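Local coordinates for endonuclease EndoMS (Thermococcus kodakarensis KOD1, PDB 5GKE), which binds double-stranded DNA as a mismatch restriction endonuclease and probably also cuts single-stranded ends of branched DNA, at residues F34-V39 with L109-M114; N91-S96 with T104-L109. The protein carries 1 engineered substitution. All blocks are in the same frame, centred on the assembly; numbering follows the deposited sequence.

In the fold
Both contacts lie in the antiparallel sheet of the N-terminal PH-like domain, with their centres about 10 Å apart. Strand 103-109 connects them: it pairs with strand 92-98 in interaction 2 and with strand 30-42 on its other edge, and at Leu109, which both contacts share, the chain passes into interaction 1. A probable hydrogen bond from Glu108 N to Lys38 O (3.0 Å) joins the two, and Val39 CG1 packs on Leu105 CD1 at 3.7 Å. Bound DNA comes within about 4 Å of the nearest atom of interaction 2 and about 6 Å of interaction 1. The magnesium ion, at Glu179 and Gln192, belongs to the C-terminal PDDEXK nuclease domain.

Interaction 1 of 2, residues F34-V39 with L109-M114; sequences FARCKV and LEEVYM
The Phe34 ring carries the methyl CE of Met114 over one face, 3.9 Å from the ring centroid and 20° off its normal, a CH-pi contact offset toward the rim. Met114 SD approaches the same ring obliquely, completing a Met-aromatic contact. The bend at chi3 of Met114 (84°) folds its methyl over the ring while the two side chains run alongside each other. Phe34 also stacks on Phe118 of the second subunit. Across one face of the Tyr113 ring, Glu111 O sits above the centre, and the ring meets the Ala35-Arg36 backbone obliquely; its hydroxyl lies 3.5 Å from Arg36 CB and is hydrogen-bonded to Asp53. That hydroxyl also lies at the edge of the Arg36 guanidinium, one face of which is lined by Glu111 CB and the carbonyl carbon of Glu110. Arg36 NH2 forms a salt bridge to Glu111 OE1 at 2.5 Å, but the N-H points poorly at the oxygen (119°), so the hydrogen bond within it is weak. NH1 reaches Glu110 OE1 in a long bridge of 3.7 Å; that oxygen is also bound by Ser51. On the sheet's other face Ala35 CB touches Leu109 CD2. The antiparallel pairing contains two classic bulges. Tyr113 and Met114 both face Phe34, whose O accepts from Tyr113 N (2.9 Å) and Met114 N. Glu110 and Glu111 both face Arg36, whose O receives Glu110 N at 2.9 Å and, weakly, Glu111 N. With Lys38 NZ 4.0 Å from Glu110 OE2, beyond salt-bridge range, basic groups on strand 30-42 face acidic ones across the bulge, which probably favours the ionised form of both glutamates, while Phe34 with Met114 and, on the other face, Ala35 with Leu109 and Val112 supply apolar contacts.

Interaction 2 of 2, residues N91-S96 with T104-L109; sequences NPVLVS and TLEVEL
A beta hairpin of the PH-like domain brings residues 91-96 against 104-109, the short strand 92-94 running antiparallel to its partner with 151° between their directions. Leu94 and Val107 form the hydrogen-bonded pair: Val107 N reaches Leu94 O at 2.7 Å, and Leu94 N returns a bond to Val107 O. Val93 faces Glu108 in the neighbouring non-hydrogen-bonded pair, with CG2 beside the glutamate CG. Toward the open end of the hairpin Leu109 N meets Pro92 O at 2.8 Å. There too Asn91 ND2 donates to Glu108 OE2 at 3.1 Å, a fairly straight bond (161°) that lies in the plane of the amide and uses the anti lone pair of the carboxylate oxygen. The Glu108 chain, fully extended with chi1 -172°, carries its carboxylate out to the amide, and Asn91 CB rests against Leu109 O. An alanine in place of Asn91 would probably leave Glu108 OE2 without this amide donor and its carboxylate freer to turn. On the sheet face opposite Val93 and Glu108, Leu94 CB packs on Val107 CB at 4.0 Å and Leu94 CD1 meets Leu109 CD1; Phe64 of strand 64-67 touches both Leu94 and Val107. Near the turn, Ser96 O accepts from Leu105 N at 3.2 Å, and the Leu105 side chain packs on a guanine base of the bound DNA. Thr104, Glu106 and Glu108 alternate with the buried Leu105, Val107 and Leu109 along strand 103-109, as in an amphipathic strand; the pair forms an antiparallel beta hairpin within the larger curled sheet of the PH-like domain.

Interaction 1 of 2, residues F34-V39 with L109-M114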
loop_
_atom_site.group_PDB
_atom_site.type_symbol
_atom_site.label_atom_id
_atom_site.label_comp_id
_atom_site.label_asym_id
_atom_site.label_seq_id
_atom_site.Cartn_x
_atom_site.Cartn_y
_atom_site.Cartn_z
ATOM N N PHE A 34 12.021 12.094 17.324
ATOM C CA PHE A 34 11.480 11.151 18.296
ATOM C C PHE A 34 10.726 11.985 19.319
ATOM O O PHE A 34 11.289 12.912 19.886
ATOM C CB PHE A 34 12.571 10.325 18.989
ATOM C CG PHE A 34 13.518 9.602 18.053
ATOM C CD1 PHE A 34 14.786 9.245 18.488
ATOM C CD2 PHE A 34 13.142 9.245 16.774
ATOM C CE1 PHE A 34 15.663 8.571 17.652
ATOM C CE2 PHE A 34 14.011 8.561 15.934
ATOM C CZ PHE A 34 15.276 8.230 16.373
ATOM N N ALA A 35 9.458 11.680 19.556
ATOM C CA ALA A 35 8.672 12.538 20.422
ATOM C C ALA A 35 7.498 11.822 21.050
ATOM O O ALA A 35 7.005 10.843 20.508
ATOM C CB ALA A 35 8.169 13.747 19.638
ATOM N N ARG A 36 7.041 12.334 22.186
ATOM C CA ARG A 36 5.722 11.995 22.666
ATOM C C ARG A 36 4.757 12.940 21.975
ATOM O O ARG A 36 4.957 14.156 21.972
ATOM C CB ARG A 36 5.610 12.120 24.183
ATOM C CG ARG A 36 4.483 11.287 24.755
ATOM C CD ARG A 36 3.973 11.841 26.064
ATOM N NE ARG A 36 5.069 12.392 26.844
ATOM C CZ ARG A 36 5.043 13.592 27.413
ATOM N NH1 ARG A 36 3.963 14.360 27.299
ATOM N NH2 ARG A 36 6.096 14.018 28.097
ATOM N N CYS A 37 3.705 12.396 21.384
ATOM C CA CYS A 37 2.809 13.248 20.617
ATOM C C CYS A 37 1.370 12.765 20.571
ATOM O O CYS A 37 1.057 11.643 20.961
ATOM C CB CYS A 37 3.339 13.402 19.193
ATOM S SG CYS A 37 3.483 11.875 18.276
ATOM N N LYS A 38 0.503 13.666 20.127
ATOM C CA LYS A 38 -0.858 13.350 19.720
ATOM C C LYS A 38 -0.982 13.647 18.220
ATOM O O LYS A 38 -0.304 14.544 17.703
ATOM C CB LYS A 38 -1.875 14.174 20.515
ATOM C CG LYS A 38 -1.957 13.879 22.010
ATOM C CD LYS A 38 -2.817 14.949 22.660
ATOM C CE LYS A 38 -3.171 14.642 24.101
ATOM N NZ LYS A 38 -3.982 15.767 24.650
ATOM N N VAL A 39 -1.829 12.909 17.510
ATOM C CA VAL A 39 -1.965 13.141 16.079
ATOM C C VAL A 39 -3.427 13.326 15.670
ATOM O O VAL A 39 -4.302 12.521 15.999
ATOM C CB VAL A 39 -1.340 11.997 15.254
ATOM C CG1 VAL A 39 -1.397 12.337 13.752
ATOM C CG2 VAL A 39 0.105 11.771 15.678
ATOM N N LEU A 109 3.501 18.178 19.438
ATOM C CA LEU A 109 4.694 17.639 20.072
ATOM C C LEU A 109 4.654 17.967 21.553
ATOM O O LEU A 109 4.862 19.109 21.945
ATOM C CB LEU A 109 5.937 18.225 19.421
ATOM C CG LEU A 109 6.010 18.003 17.915
ATOM C CD1 LEU A 109 7.135 18.820 17.300
ATOM C CD2 LEU A 109 6.221 16.532 17.633
ATOM N N GLU A 110 4.390 16.961 22.377
ATOM C CA GLU A 110 4.286 17.179 23.812
ATOM C C GLU A 110 5.652 17.187 24.481
ATOM O O GLU A 110 5.904 18.000 25.360
ATOM C CB GLU A 110 3.398 16.118 24.442
ATOM C CG GLU A 110 1.989 16.156 23.916
ATOM C CD GLU A 110 1.130 15.058 24.486
ATOM O OE1 GLU A 110 1.574 13.884 24.467
ATOM O OE2 GLU A 110 0.015 15.380 24.960
ATOM N N GLU A 111 6.505 16.244 24.098
ATOM C CA GLU A 111 7.909 16.267 24.489
ATOM C C GLU A 111 8.810 15.782 23.365
ATOM O O GLU A 111 8.697 14.651 22.916
ATOM C CB GLU A 111 8.118 15.410 25.733
ATOM C CG GLU A 111 9.546 15.387 26.238
ATOM C CD GLU A 111 9.659 14.669 27.570
ATOM O OE1 GLU A 111 8.614 14.201 28.082
ATOM O OE2 GLU A 111 10.787 14.575 28.106
ATOM N N VAL A 112 9.740 16.604 22.927
ATOM C CA VAL A 112 10.595 16.152 21.849
ATOM C C VAL A 112 11.888 15.558 22.415
ATOM O O VAL A 112 12.719 16.275 22.956
ATOM C CB VAL A 112 10.907 17.304 20.878
ATOM C CG1 VAL A 112 11.914 16.858 19.822
ATOM C CG2 VAL A 112 9.609 17.830 20.243
ATOM N N TYR A 113 12.056 14.248 22.287
ATOM C CA TYR A 113 13.245 13.580 22.821
ATOM C C TYR A 113 14.453 13.788 21.926
ATOM O O TYR A 113 15.588 13.872 22.389
ATOM C CB TYR A 113 13.014 12.081 22.981
ATOM C CG TYR A 113 11.753 11.694 23.712
ATOM C CD1 TYR A 113 11.593 11.977 25.067
ATOM C CD2 TYR A 113 10.730 11.007 23.056
ATOM C CE1 TYR A 113 10.435 11.610 25.745
ATOM C CE2 TYR A 113 9.576 10.637 23.731
ATOM C CZ TYR A 113 9.436 10.938 25.072
ATOM O OH TYR A 113 8.296 10.571 25.740
ATOM N N MET A 114 14.220 13.824 20.628
ATOM C CA MET A 114 15.309 14.090 19.708
ATOM C C MET A 114 14.777 14.765 18.452
ATOM O O MET A 114 13.652 14.500 18.027
ATOM C CB MET A 114 16.044 12.793 19.353
ATOM C CG MET A 114 17.342 13.014 18.598
ATOM S SD MET A 114 17.917 11.528 17.754
ATOM C CE MET A 114 16.952 11.671 16.237
#

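Interaction 2 of 2, residues N91-S96 with T104-L109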
loop_
_atom_site.group_PDB
_atom_site.type_symbol
_atom_site.label_atom_id
_atom_site.label_comp_id
_atom_site.label_asym_id
_atom_site.label_seq_id
_atom_site.Cartn_x
_atom_site.Cartn_y
_atom_site.Cartn_z
ATOM N N ASN A 91 1.789 23.755 22.711
ATOM C CA ASN A 91 2.947 22.939 22.356
ATOM C C ASN A 91 3.313 23.188 20.903
ATOM O O ASN A 91 2.492 23.679 20.134
ATOM C CB ASN A 91 2.656 21.462 22.576
ATOM C CG ASN A 91 2.736 21.064 24.028
ATOM O OD1 ASN A 91 3.749 21.309 24.703
ATOM N ND2 ASN A 91 1.670 20.432 24.522
ATOM N N PRO A 92 4.546 22.861 20.509
ATOM C CA PRO A 92 4.832 22.987 19.076
ATOM C C PRO A 92 3.955 22.017 18.287
ATOM O O PRO A 92 3.651 20.939 18.783
ATOM C CB PRO A 92 6.312 22.604 18.968
ATOM C CG PRO A 92 6.840 22.636 20.372
ATOM C CD PRO A 92 5.678 22.303 21.254
ATOM N N VAL A 93 3.528 22.392 17.093
ATOM C CA VAL A 93 2.663 21.510 16.319
ATOM C C VAL A 93 3.139 21.483 14.880
ATOM O O VAL A 93 3.284 22.533 14.247
ATOM C CB VAL A 93 1.180 21.956 16.392
ATOM C CG1 VAL A 93 0.306 21.096 15.503
ATOM C CG2 VAL A 93 0.687 21.891 17.820
ATOM N N LEU A 94 3.446 20.283 14.396
ATOM C CA LEU A 94 3.758 20.057 12.986
ATOM C C LEU A 94 2.457 19.961 12.180
ATOM O O LEU A 94 1.559 19.220 12.569
ATOM C CB LEU A 94 4.569 18.783 12.834
ATOM C CG LEU A 94 6.075 18.831 12.612
ATOM C CD1 LEU A 94 6.729 19.955 13.352
ATOM C CD2 LEU A 94 6.668 17.503 13.011
ATOM N N VAL A 95 2.340 20.684 11.067
ATOM C CA VAL A 95 1.031 20.777 10.439
ATOM C C VAL A 95 0.867 20.069 9.087
ATOM O O VAL A 95 -0.070 19.300 8.956
ATOM C CB VAL A 95 0.562 22.227 10.349
ATOM C CG1 VAL A 95 -0.675 22.329 9.495
ATOM C CG2 VAL A 95 0.198 22.700 11.752
ATOM N N SER A 96 1.636 20.346 8.048
ATOM C CA SER A 96 1.405 19.521 6.823
ATOM C C SER A 96 -0.016 19.569 6.180
ATOM O O SER A 96 -0.896 18.753 6.493
ATOM C CB SER A 96 1.752 18.054 7.069
ATOM O OG SER A 96 1.732 17.352 5.839
ATOM N N THR A 104 -5.412 17.850 6.201
ATOM C CA THR A 104 -4.484 18.361 7.198
ATOM C C THR A 104 -4.089 17.266 8.180
ATOM O O THR A 104 -4.920 16.459 8.599
ATOM C CB THR A 104 -5.056 19.560 7.981
ATOM O OG1 THR A 104 -6.373 19.254 8.445
ATOM C CG2 THR A 104 -5.115 20.777 7.109
ATOM N N LEU A 105 -2.803 17.244 8.523
ATOM C CA LEU A 105 -2.264 16.306 9.492
ATOM C C LEU A 105 -1.636 17.066 10.659
ATOM O O LEU A 105 -0.623 17.682 10.499
ATOM C CB LEU A 105 -1.223 15.402 8.812
ATOM C CG LEU A 105 -0.600 14.300 9.662
ATOM C CD1 LEU A 105 -1.706 13.475 10.291
ATOM C CD2 LEU A 105 0.309 13.419 8.825
ATOM N N GLU A 106 -2.197 17.028 11.851
ATOM C CA GLU A 106 -1.574 17.812 12.915
ATOM C C GLU A 106 -0.822 16.940 13.902
ATOM O O GLU A 106 -1.396 16.005 14.483
ATOM C CB GLU A 106 -2.619 18.643 13.655
ATOM C CG GLU A 106 -3.029 19.893 12.921
ATOM C CD GLU A 106 -3.958 20.762 13.733
ATOM O OE1 GLU A 106 -4.663 20.220 14.612
ATOM O OE2 GLU A 106 -3.982 21.988 13.496
ATOM N N VAL A 107 0.461 17.238 14.105
ATOM C CA VAL A 107 1.209 16.505 15.122
ATOM C C VAL A 107 1.610 17.421 16.264
ATOM O O VAL A 107 2.515 18.252 16.128
ATOM C CB VAL A 107 2.469 15.836 14.557
ATOM C CG1 VAL A 107 3.170 15.045 15.647
ATOM C CG2 VAL A 107 2.115 14.935 13.406
ATOM N N GLU A 108 0.941 17.237 17.399
ATOM C CA GLU A 108 1.222 18.002 18.597
ATOM C C GLU A 108 2.426 17.412 19.313
ATOM O O GLU A 108 2.373 16.280 19.789
ATOM C CB GLU A 108 0.011 18.000 19.524
ATOM C CG GLU A 108 0.159 18.940 20.716
ATOM C CD GLU A 108 -0.936 18.769 21.763
ATOM O OE1 GLU A 108 -1.995 18.177 21.446
ATOM O OE2 GLU A 108 -0.729 19.231 22.909
ATOM N N LEU A 109 3.501 18.178 19.438
ATOM C CA LEU A 109 4.694 17.639 20.072
ATOM C C LEU A 109 4.654 17.967 21.553
ATOM O O LEU A 109 4.862 19.109 21.945
ATOM C CB LEU A 109 5.937 18.225 19.421
ATOM C CG LEU A 109 6.010 18.003 17.915
ATOM C CD1 LEU A 109 7.135 18.820 17.300
ATOM C CD2 LEU A 109 6.221 16.532 17.633
#